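Protein involved in catabolism of external DNA (Legionella pneumophila subsp. pneumophila, PDB 2OO3) probably methylates N6 of the adenine at position 2030 of 23S ribosomal RNA, with S-adenosyl-L-methionine as methyl donor. Local coordinates at residues Val17-Ile21 against Val256-Leu260; Leu40-Ser44 against Phe164-Ser168. One frame throughout, in Å; residues are numbered along the deposited sequence.

Interaction 1 (Val17-Ile21 against Val256-Leu260); sequences VIKHI and VLETL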
ATOM      1  N   VAL A  17       3.048  -1.975  -7.607  1.00  6.07           N
ATOM      2  CA  VAL A  17       1.911  -1.653  -8.452  1.00  5.54           C
ATOM      3  C   VAL A  17       0.596  -2.005  -7.751  1.00  6.19           C
ATOM      4  O   VAL A  17      -0.301  -1.138  -7.597  1.00  5.31           O
ATOM      5  CB  VAL A  17       1.996  -2.350  -9.839  1.00  5.89           C
ATOM      6  CG1 VAL A  17       0.675  -2.126 -10.630  1.00  4.35           C
ATOM      7  CG2 VAL A  17       3.177  -1.800 -10.619  1.00  3.63           C
ATOM      8  N   ILE A  18       0.473  -3.257  -7.288  1.00  7.15           N
ATOM      9  CA  ILE A  18      -0.780  -3.625  -6.637  1.00  7.38           C
ATOM     10  C   ILE A  18      -1.004  -2.882  -5.310  1.00  6.64           C
ATOM     11  O   ILE A  18      -2.127  -2.442  -4.990  1.00  6.89           O
ATOM     12  CB  ILE A  18      -0.995  -5.152  -6.491  1.00  8.44           C
ATOM     13  CG1 ILE A  18      -2.357  -5.437  -5.796  1.00  9.50           C
ATOM     14  CG2 ILE A  18       0.105  -5.797  -5.673  1.00  7.11           C
ATOM     15  CD1 ILE A  18      -3.634  -4.882  -6.558  1.00 11.02           C
ATOM     16  N   LYS A  19       0.053  -2.707  -4.539  1.00  7.43           N
ATOM     17  CA  LYS A  19      -0.070  -1.974  -3.274  1.00  7.28           C
ATOM     18  C   LYS A  19      -0.512  -0.510  -3.491  1.00  6.22           C
ATOM     19  O   LYS A  19      -1.384   0.022  -2.769  1.00  5.60           O
ATOM     20  CB  LYS A  19       1.243  -2.122  -2.484  1.00  7.50           C
ATOM     21  CG  LYS A  19       1.789  -0.913  -1.822  1.00 12.60           C
ATOM     22  CD  LYS A  19       3.180  -1.137  -1.155  1.00 11.10           C
ATOM     23  CE  LYS A  19       4.049  -2.184  -1.849  1.00 18.89           C
ATOM     24  NZ  LYS A  19       5.409  -2.246  -1.235  1.00 20.13           N
ATOM     25  N   HIS A  20       0.073   0.151  -4.482  1.00  6.42           N
ATOM     26  CA  HIS A  20      -0.225   1.568  -4.692  1.00  6.61           C
ATOM     27  C   HIS A  20      -1.580   1.811  -5.355  1.00  6.94           C
ATOM     28  O   HIS A  20      -2.248   2.769  -5.027  1.00  7.37           O
ATOM     29  CB  HIS A  20       0.905   2.254  -5.452  1.00  6.31           C
ATOM     30  CG  HIS A  20       2.168   2.386  -4.644  1.00  7.44           C
ATOM     31  ND1 HIS A  20       3.421   2.405  -5.221  1.00  6.14           N
ATOM     32  CD2 HIS A  20       2.368   2.529  -3.306  1.00  5.96           C
ATOM     33  CE1 HIS A  20       4.338   2.562  -4.280  1.00  6.09           C
ATOM     34  NE2 HIS A  20       3.728   2.629  -3.110  1.00  7.21           N
ATOM     35  N   ILE A  21      -2.003   0.927  -6.257  1.00  6.15           N
ATOM     36  CA  ILE A  21      -3.340   1.059  -6.816  1.00  5.82           C
ATOM     37  C   ILE A  21      -4.349   0.856  -5.701  1.00  6.33           C
ATOM     38  O   ILE A  21      -5.339   1.613  -5.621  1.00  6.09           O
ATOM     39  CB  ILE A  21      -3.608   0.032  -7.955  1.00  5.76           C
ATOM     40  CG1 ILE A  21      -2.624   0.298  -9.098  1.00  5.93           C
ATOM     41  CG2 ILE A  21      -5.081   0.126  -8.424  1.00  7.33           C
ATOM     42  CD1 ILE A  21      -2.624  -0.794 -10.201  1.00  5.11           C
ATOM     43  N   VAL A 256      -9.219  -4.763 -10.850  1.00  8.26           N
ATOM     44  CA  VAL A 256      -7.821  -4.352 -10.900  1.00  7.48           C
ATOM     45  C   VAL A 256      -6.932  -5.603 -11.043  1.00  7.20           C
ATOM     46  O   VAL A 256      -6.076  -5.674 -11.929  1.00  6.77           O
ATOM     47  CB  VAL A 256      -7.416  -3.557  -9.635  1.00  8.05           C
ATOM     48  CG1 VAL A 256      -5.844  -3.404  -9.537  1.00  8.09           C
ATOM     49  CG2 VAL A 256      -8.108  -2.162  -9.615  1.00  8.06           C
ATOM     50  N   LEU A 257      -7.130  -6.574 -10.149  1.00  7.82           N
ATOM     51  CA  LEU A 257      -6.303  -7.790 -10.133  1.00  9.39           C
ATOM     52  C   LEU A 257      -6.415  -8.578 -11.433  1.00 10.46           C
ATOM     53  O   LEU A 257      -5.400  -9.058 -11.941  1.00 10.22           O
ATOM     54  CB  LEU A 257      -6.655  -8.691  -8.941  1.00  9.15           C
ATOM     55  CG  LEU A 257      -6.340  -8.118  -7.549  1.00  9.69           C
ATOM     56  CD1 LEU A 257      -7.067  -8.910  -6.439  1.00 10.02           C
ATOM     57  CD2 LEU A 257      -4.824  -8.127  -7.299  1.00 10.66           C
ATOM     58  N   GLU A 258      -7.628  -8.706 -11.985  1.00 11.52           N
ATOM     59  CA  GLU A 258      -7.778  -9.354 -13.299  1.00 12.97           C
ATOM     60  C   GLU A 258      -6.951  -8.645 -14.342  1.00 12.05           C
ATOM     61  O   GLU A 258      -6.259  -9.295 -15.127  1.00 13.12           O
ATOM     62  CB  GLU A 258      -9.215  -9.328 -13.807  1.00 13.84           C
ATOM     63  CG  GLU A 258     -10.250 -10.046 -12.985  1.00 21.26           C
ATOM     64  CD  GLU A 258     -11.574 -10.066 -13.749  1.00 29.93           C
ATOM     65  OE1 GLU A 258     -12.619 -10.392 -13.143  1.00 32.94           O
ATOM     66  OE2 GLU A 258     -11.540  -9.752 -14.979  1.00 34.48           O
ATOM     67  N   THR A 259      -7.051  -7.310 -14.391  1.00 10.45           N
ATOM     68  CA  THR A 259      -6.234  -6.528 -15.331  1.00  9.44           C
ATOM     69  C   THR A 259      -4.726  -6.771 -15.155  1.00  8.89           C
ATOM     70  O   THR A 259      -4.002  -6.994 -16.137  1.00  8.49           O
ATOM     71  CB  THR A 259      -6.551  -5.006 -15.256  1.00  9.44           C
ATOM     72  OG1 THR A 259      -7.949  -4.827 -15.465  1.00 11.21           O
ATOM     73  CG2 THR A 259      -5.829  -4.246 -16.315  1.00  9.23           C
ATOM     74  N   LEU A 260      -4.249  -6.727 -13.916  1.00  8.41           N
ATOM     75  CA  LEU A 260      -2.810  -6.932 -13.657  1.00  8.37           C
ATOM     76  C   LEU A 260      -2.269  -8.317 -14.114  1.00  8.55           C
ATOM     77  O   LEU A 260      -1.121  -8.441 -14.583  1.00  7.89           O
ATOM     78  CB  LEU A 260      -2.500  -6.670 -12.173  1.00  7.78           C
ATOM     79  CG  LEU A 260      -2.714  -5.203 -11.753  1.00  6.86           C
ATOM     80  CD1 LEU A 260      -2.350  -5.072 -10.290  1.00  6.39           C
ATOM     81  CD2 LEU A 260      -1.827  -4.257 -12.632  1.00  5.64           C
TER
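Val256 meets two isoleucines of helix 14-30. Its CG1 lies 3.8 Å from Ile21 CG2, and the two side chains slide past each other in opposite directions. The same Val256 CG1 also reaches Ile18 CD1. Leu257, next along, starts out beside the interface rather than at it, but its end turns in. Its CD2 touches Ile18 CD1 at 3.5 Å, the closest approach between the two segments. Ile18 CG1 lies anti to the backbone N (chi1 -180°), and the bend at chi2 (60°) brings CD1 in among Val256, Leu257 and Leu260. Beyond the pair, Leu257 also rests on Ile223 and Ile273 of the sheet, and Ile18 on Leu225. Leu260, one turn after Val256, points at helix 14-30 and splits its two methyls. CD1 packs on Ile18, 4.0 Å from both its CB and its CD1. CD2 goes to Val17, 3.8 Å from CG1. Phe80 lies against both Ile21 and Leu260, and Tyr83 of helix 81-90 against Val17 and Ile21. The axes of the two short segments run nearly antiparallel, at 153°, with 11.3 Å between them. That spacing is wide, so the helices meet through side chains, and their backbones stay apart. No hydrogen bond or charge pair crosses. The contact is made of branched aliphatic groups alone, and the hold comes from burying methyls and from their shape.

Interaction 2 (Leu40-Ser44 against Phe164-Ser168); sequences LETHS and FIDPS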
ATOM      1  N   LEU A  40      -2.002   7.654   8.379  1.00  6.32           N
ATOM      2  CA  LEU A  40      -0.762   7.218   9.046  1.00  6.98           C
ATOM      3  C   LEU A  40      -0.006   6.163   8.229  1.00  7.49           C
ATOM      4  O   LEU A  40      -0.576   5.099   7.903  1.00  6.78           O
ATOM      5  CB  LEU A  40      -1.094   6.674  10.458  1.00  7.01           C
ATOM      6  CG  LEU A  40       0.021   5.954  11.225  1.00  9.54           C
ATOM      7  CD1 LEU A  40       1.159   6.935  11.517  1.00  7.94           C
ATOM      8  CD2 LEU A  40      -0.554   5.428  12.498  1.00 10.51           C
ATOM      9  N   GLU A  41       1.262   6.448   7.898  1.00  6.93           N
ATOM     10  CA  GLU A  41       2.143   5.441   7.334  1.00  8.44           C
ATOM     11  C   GLU A  41       3.194   5.035   8.319  1.00  8.64           C
ATOM     12  O   GLU A  41       3.905   5.881   8.861  1.00  9.98           O
ATOM     13  CB  GLU A  41       2.829   5.913   6.054  1.00  8.97           C
ATOM     14  CG  GLU A  41       1.956   5.907   4.828  1.00 11.45           C
ATOM     15  CD  GLU A  41       2.733   6.371   3.595  1.00 13.84           C
ATOM     16  OE1 GLU A  41       2.138   6.904   2.635  1.00 10.89           O
ATOM     17  OE2 GLU A  41       3.965   6.207   3.619  1.00 17.67           O
ATOM     18  N   THR A  42       3.328   3.726   8.527  1.00  8.22           N
ATOM     19  CA  THR A  42       4.309   3.185   9.483  1.00  7.82           C
ATOM     20  C   THR A  42       5.721   3.071   8.848  1.00  6.87           C
ATOM     21  O   THR A  42       6.728   3.123   9.541  1.00  6.25           O
ATOM     22  CB  THR A  42       3.847   1.768   9.979  1.00  8.26           C
ATOM     23  OG1 THR A  42       3.460   0.989   8.839  1.00  8.37           O
ATOM     24  CG2 THR A  42       2.608   1.839  10.902  1.00  9.48           C
ATOM     25  N   HIS A  43       5.801   2.890   7.532  1.00  7.32           N
ATOM     26  CA  HIS A  43       7.091   2.679   6.858  1.00  5.82           C
ATOM     27  C   HIS A  43       7.074   3.531   5.574  1.00  7.62           C
ATOM     28  O   HIS A  43       6.816   2.992   4.464  1.00  8.11           O
ATOM     29  CB  HIS A  43       7.287   1.209   6.437  1.00  7.03           C
ATOM     30  CG  HIS A  43       7.277   0.203   7.550  1.00  6.43           C
ATOM     31  ND1 HIS A  43       6.117  -0.232   8.154  1.00  9.21           N
ATOM     32  CD2 HIS A  43       8.283  -0.512   8.115  1.00  9.35           C
ATOM     33  CE1 HIS A  43       6.410  -1.149   9.069  1.00  9.86           C
ATOM     34  NE2 HIS A  43       7.719  -1.329   9.073  1.00 10.15           N
ATOM     35  N   SER A  44       7.321   4.836   5.682  1.00  6.27           N
ATOM     36  CA  SER A  44       7.154   5.730   4.533  1.00  8.24           C
ATOM     37  C   SER A  44       8.247   5.702   3.453  1.00  9.25           C
ATOM     38  O   SER A  44       8.004   6.132   2.322  1.00 11.18           O
ATOM     39  CB  SER A  44       6.958   7.169   5.014  1.00  7.34           C
ATOM     40  OG  SER A  44       5.880   7.208   5.918  1.00  8.52           O
ATOM     41  N   PHE A 164      -1.774   2.783   6.799  1.00  5.95           N
ATOM     42  CA  PHE A 164      -1.189   2.080   5.659  1.00  6.81           C
ATOM     43  C   PHE A 164       0.162   1.576   6.086  1.00  6.44           C
ATOM     44  O   PHE A 164       1.064   2.356   6.358  1.00  5.90           O
ATOM     45  CB  PHE A 164      -1.057   3.019   4.430  1.00  7.12           C
ATOM     46  CG  PHE A 164      -0.649   2.322   3.161  1.00  8.38           C
ATOM     47  CD1 PHE A 164      -1.565   1.502   2.449  1.00 11.84           C
ATOM     48  CD2 PHE A 164       0.624   2.498   2.651  1.00  8.40           C
ATOM     49  CE1 PHE A 164      -1.171   0.858   1.254  1.00 10.92           C
ATOM     50  CE2 PHE A 164       1.029   1.846   1.461  1.00 11.37           C
ATOM     51  CZ  PHE A 164       0.132   1.035   0.765  1.00 11.77           C
ATOM     52  N   ILE A 165       0.270   0.248   6.160  1.00  6.02           N
ATOM     53  CA  ILE A 165       1.432  -0.430   6.732  1.00  5.92           C
ATOM     54  C   ILE A 165       2.192  -1.223   5.688  1.00  5.37           C
ATOM     55  O   ILE A 165       1.683  -2.223   5.165  1.00  4.49           O
ATOM     56  CB  ILE A 165       0.959  -1.359   7.881  1.00  6.69           C
ATOM     57  CG1 ILE A 165       0.181  -0.522   8.915  1.00  7.34           C
ATOM     58  CG2 ILE A 165       2.157  -2.034   8.532  1.00  5.72           C
ATOM     59  CD1 ILE A 165      -0.675  -1.301   9.873  1.00 10.19           C
ATOM     60  N   ASP A 166       3.409  -0.775   5.374  1.00  6.11           N
ATOM     61  CA  ASP A 166       4.198  -1.395   4.309  1.00  6.33           C
ATOM     62  C   ASP A 166       5.564  -1.884   4.809  1.00  6.35           C
ATOM     63  O   ASP A 166       6.584  -1.322   4.450  1.00  6.43           O
ATOM     64  CB  ASP A 166       4.327  -0.408   3.139  1.00  7.35           C
ATOM     65  CG  ASP A 166       4.984  -1.013   1.908  1.00 10.25           C
ATOM     66  OD1 ASP A 166       5.032  -2.278   1.766  1.00 10.28           O
ATOM     67  OD2 ASP A 166       5.463  -0.193   1.083  1.00 11.89           O
ATOM     68  N   PRO A 167       5.591  -2.966   5.618  1.00  6.77           N
ATOM     69  CA  PRO A 167       6.880  -3.428   6.177  1.00  7.07           C
ATOM     70  C   PRO A 167       7.774  -4.042   5.127  1.00  7.97           C
ATOM     71  O   PRO A 167       7.265  -4.493   4.097  1.00  7.89           O
ATOM     72  CB  PRO A 167       6.471  -4.509   7.207  1.00  7.04           C
ATOM     73  CG  PRO A 167       4.949  -4.377   7.350  1.00  6.37           C
ATOM     74  CD  PRO A 167       4.467  -3.822   6.046  1.00  5.59           C
ATOM     75  N   SER A 168       9.091  -4.043   5.378  1.00  8.26           N
ATOM     76  CA  SER A 168      10.041  -4.770   4.518  1.00 10.07           C
ATOM     77  C   SER A 168      10.095  -6.291   4.765  1.00 10.08           C
ATOM     78  O   SER A 168      10.448  -7.040   3.849  1.00  9.57           O
ATOM     79  CB  SER A 168      11.447  -4.185   4.662  1.00 10.21           C
ATOM     80  OG  SER A 168      12.039  -4.569   5.904  1.00 13.21           O
TER
HETATM   81  O   HOH W   1       3.595   2.140   5.576  1.00  9.29           O
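Leu40 and Phe164 join strands 38-41 and 161-165 through their backbones. Phe164 N donates to Leu40 O at 2.8 Å, and the bond is nearly straight (171°). The return bond, from Thr42 N to Phe164 O, is weak at 3.4 Å. Glu41 CA also directs a C-H at Phe164 O. The parallel pairing ends here, and a water fills in as the chains part. It accepts from His43 N and Asp166 N and donates to Phe164 O at 2.7 Å, which ties the two loops together.

Among the side chains, Glu41 and Phe164 lie side by side on the same face of the sheet, with Glu41 CG at the edge of the phenyl ring. The Glu41 carboxylate has its own partner, Tyr39 OH. Thr42 OG1 sits between its backbone N and carbonyl carbon (chi1 47°), against Ile165, 3.3 Å from CG2. It also shares a 3.0 Å hydrogen bond with His43 ND1, which restrains the turn of the imidazole. Pro167 CA stands over the centre of that ring in a CH-pi contact, 3.6 Å from the centroid. The Asp166 carboxylate has Lys19 as its partner.

These are the C-terminal ends of two neighbouring central strands in a Rossmann-like methyltransferase sheet, where the cofactor site of this fold lies. His43 and Asp166 are predicted to bind S-adenosyl-L-methionine, and Asp166 to be the proton acceptor. The Asp166-Pro167 pair fits the (D/N)PP(Y/F)-like motif of N6-adenine methyltransferases, here reading DPSY.

How the interactions relate
Interaction 1 is wholly buried; interaction 2 is buried except at His43 and Asp166, which are partly exposed, as suits a predicted binding site. Interaction 1 is entirely apolar and joins two helices, 14-30 and 249-263, from near opposite ends of the chain. Interaction 2 lies where two inner strands of the large sheet end, and backbone bonds and a water hold it. The centres of the two interactions are about 18 Å apart, yet helix 14-30 links them. Lys19 takes no part in the helix pair. Its NZ lies 3.0 Å from Asp166 OD1, and this salt bridge ties helix 14-30 to the site. Lys19 CG also packs on Phe164 CZ. Strand 38-41 is the next element after that helix.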